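Local coordinates for protein walker-type atpase (Pyrococcus abyssi, PDB 2QEN) that probably binds and hydrolyses ATP as a Walker-type P-loop ATPase, and holds ADP and magnesium in its nucleotide site, though its cellular role is unknown, at residues L99-L104 / F117-D122. The protein carries 1 engineered substitution. Sequence-based numbering, arbitrary orientation.
Sequences LNLKFL and FRELND
Glu119 reaches from its helix to the backbone of Phe103 through an extended chain: CG stands anti to the carbonyl carbon (chi1 -71°), and the stem then runs straight beyond CG, carrying the carboxylate across to the loop. Its OE1 accepts a hydrogen bond from Phe103 N at 2.8 Å through the syn lone pair, with an N-H...O angle of 151°. Lys102 N lies almost as near, but its angle is too poor for a second bond, while the CB of Lys102 rests 3.5 Å from OE1. A carboxylate on the helix thus accepts one backbone amide of the loop, that of Phe103, and so ties the loop to helix 113-127.

Phe103 holds CG between its backbone N and carbonyl carbon (chi1 83°), which swings the ring beside the acid it binds; Glu119 CD lies at the ring edge, and CD2 comes to 3.4 Å from OE1. Farther along that edge, CE2 packs 4.1 Å from CD2 of Leu120. The same methyl meets CD1 of Leu101, the two leucines crossing at about a right angle, while Leu101 CD2 settles 3.8 Å from the CB of Glu119. One turn along the helix from Glu119, the backbone O of Asp122 meets CD1 of Leu99 at 3.5 Å. Were Glu119 replaced by an alanine, the Phe103 amide would probably lose its acceptor and the loop one of its ties to the helix.

The contact lies away from the nucleotide site, at the periphery of the P-loop ATPase fold. Gln92 of helix 88-95 and Gln82 of helix 74-84 bond to the carbonyls of Leu99 and Phe103, respectively, and Leu120 continues inward onto strands 130-135 and 165-171, so that helix 113-127 lies between this loop and the central parallel sheet.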
loop_
_atom_site.group_PDB
_atom_site.type_symbol
_atom_site.label_atom_id
_atom_site.label_comp_id
_atom_site.label_asym_id
_atom_site.label_seq_id
_atom_site.Cartn_x
_atom_site.Cartn_y
_atom_site.Cartn_z
ATOM N N LEU A 99 -17.203 -22.967 15.242
ATOM C CA LEU A 99 -17.251 -23.359 13.818
ATOM C C LEU A 99 -15.924 -23.860 13.253
ATOM O O LEU A 99 -14.864 -23.317 13.565
ATOM C CB LEU A 99 -17.707 -22.183 12.949
ATOM C CG LEU A 99 -19.152 -22.007 12.477
ATOM C CD1 LEU A 99 -19.120 -21.157 11.217
ATOM C CD2 LEU A 99 -19.870 -23.334 12.201
ATOM N N ASN A 100 -15.999 -24.892 12.420
ATOM C CA ASN A 100 -14.862 -25.363 11.641
ATOM C C ASN A 100 -15.017 -24.938 10.182
ATOM O O ASN A 100 -16.135 -24.720 9.701
ATOM C CB ASN A 100 -14.733 -26.886 11.721
ATOM C CG ASN A 100 -14.243 -27.374 13.084
ATOM O OD1 ASN A 100 -13.343 -26.784 13.690
ATOM N ND2 ASN A 100 -14.823 -28.475 13.558
ATOM N N LEU A 101 -13.893 -24.817 9.484
ATOM C CA LEU A 101 -13.907 -24.472 8.075
ATOM C C LEU A 101 -13.620 -25.696 7.220
ATOM O O LEU A 101 -12.532 -26.281 7.310
ATOM C CB LEU A 101 -12.896 -23.357 7.771
ATOM C CG LEU A 101 -13.223 -21.922 8.204
ATOM C CD1 LEU A 101 -12.001 -21.025 8.019
ATOM C CD2 LEU A 101 -14.415 -21.371 7.420
ATOM N N LYS A 102 -14.605 -26.070 6.399
ATOM C CA LYS A 102 -14.488 -27.202 5.480
ATOM C C LYS A 102 -13.366 -27.021 4.448
ATOM O O LYS A 102 -12.623 -27.967 4.166
ATOM C CB LYS A 102 -15.829 -27.463 4.776
ATOM C CG LYS A 102 -15.809 -28.611 3.762
ATOM C CD LYS A 102 -17.155 -29.314 3.626
ATOM C CE LYS A 102 -17.023 -30.538 2.722
ATOM N NZ LYS A 102 -18.113 -31.548 2.921
ATOM N N PHE A 103 -13.226 -25.810 3.908
ATOM C CA PHE A 103 -12.336 -25.605 2.765
ATOM C C PHE A 103 -10.854 -25.858 3.078
ATOM O O PHE A 103 -10.043 -26.027 2.176
ATOM C CB PHE A 103 -12.596 -24.255 2.054
ATOM C CG PHE A 103 -11.919 -23.067 2.692
ATOM C CD1 PHE A 103 -10.618 -22.710 2.332
ATOM C CD2 PHE A 103 -12.588 -22.296 3.637
ATOM C CE1 PHE A 103 -9.979 -21.604 2.918
ATOM C CE2 PHE A 103 -11.965 -21.187 4.228
ATOM C CZ PHE A 103 -10.653 -20.844 3.867
ATOM N N LEU A 104 -10.523 -25.921 4.363
ATOM C CA LEU A 104 -9.145 -26.159 4.798
ATOM C C LEU A 104 -8.687 -27.600 4.605
ATOM O O LEU A 104 -7.488 -27.849 4.473
ATOM C CB LEU A 104 -8.947 -25.744 6.260
ATOM C CG LEU A 104 -9.110 -24.265 6.609
ATOM C CD1 LEU A 104 -8.760 -24.071 8.076
ATOM C CD2 LEU A 104 -8.237 -23.384 5.725
ATOM N N PHE A 117 -15.528 -18.080 0.224
ATOM C CA PHE A 117 -16.073 -16.848 0.777
ATOM C C PHE A 117 -17.367 -17.042 1.561
ATOM O O PHE A 117 -17.576 -16.370 2.571
ATOM C CB PHE A 117 -16.171 -15.753 -0.297
ATOM C CG PHE A 117 -14.874 -14.990 -0.495
ATOM C CD1 PHE A 117 -13.660 -15.673 -0.673
ATOM C CD2 PHE A 117 -14.852 -13.602 -0.461
ATOM C CE1 PHE A 117 -12.442 -14.966 -0.842
ATOM C CE2 PHE A 117 -13.633 -12.884 -0.627
ATOM C CZ PHE A 117 -12.439 -13.574 -0.808
ATOM N N ARG A 118 -18.208 -17.975 1.117
ATOM C CA ARG A 118 -19.426 -18.356 1.840
ATOM C C ARG A 118 -19.129 -18.935 3.227
ATOM O O ARG A 118 -19.768 -18.551 4.202
ATOM C CB ARG A 118 -20.273 -19.352 1.021
ATOM C CG ARG A 118 -20.989 -18.724 -0.175
ATOM C CD ARG A 118 -22.006 -19.700 -0.784
ATOM N NE ARG A 118 -21.333 -20.738 -1.567
ATOM C CZ ARG A 118 -21.315 -20.790 -2.898
ATOM N NH1 ARG A 118 -21.961 -19.871 -3.613
ATOM N NH2 ARG A 118 -20.663 -21.773 -3.516
ATOM N N GLU A 119 -18.174 -19.859 3.308
ATOM C CA GLU A 119 -17.707 -20.371 4.599
ATOM C C GLU A 119 -17.156 -19.283 5.543
ATOM O O GLU A 119 -17.406 -19.318 6.746
ATOM C CB GLU A 119 -16.675 -21.484 4.399
ATOM C CG GLU A 119 -17.256 -22.786 3.862
ATOM C CD GLU A 119 -16.198 -23.868 3.629
ATOM O OE1 GLU A 119 -15.313 -24.047 4.502
ATOM O OE2 GLU A 119 -16.261 -24.551 2.572
ATOM N N LEU A 120 -16.425 -18.314 4.994
ATOM C CA LEU A 120 -15.893 -17.194 5.785
ATOM C C LEU A 120 -16.990 -16.259 6.291
ATOM O O LEU A 120 -16.879 -15.723 7.390
ATOM C CB LEU A 120 -14.860 -16.390 4.989
ATOM C CG LEU A 120 -13.539 -17.086 4.670
ATOM C CD1 LEU A 120 -12.655 -16.150 3.835
ATOM C CD2 LEU A 120 -12.830 -17.538 5.944
ATOM N N ASN A 121 -18.036 -16.071 5.481
ATOM C CA ASN A 121 -19.236 -15.344 5.887
ATOM C C ASN A 121 -20.017 -16.073 7.002
ATOM O O ASN A 121 -20.542 -15.427 7.911
ATOM C CB ASN A 121 -20.147 -15.080 4.679
ATOM C CG ASN A 121 -21.354 -14.216 5.033
ATOM O OD1 ASN A 121 -21.223 -13.013 5.249
ATOM N ND2 ASN A 121 -22.534 -14.825 5.092
ATOM N N ASP A 122 -20.098 -17.407 6.916
ATOM C CA ASP A 122 -20.683 -18.258 7.983
ATOM C C ASP A 122 -19.931 -18.056 9.298
ATOM O O ASP A 122 -20.526 -18.026 10.375
ATOM C CB ASP A 122 -20.606 -19.748 7.610
ATOM C CG ASP A 122 -21.551 -20.139 6.485
ATOM O OD1 ASP A 122 -22.416 -19.317 6.092
ATOM O OD2 ASP A 122 -21.429 -21.283 5.988
#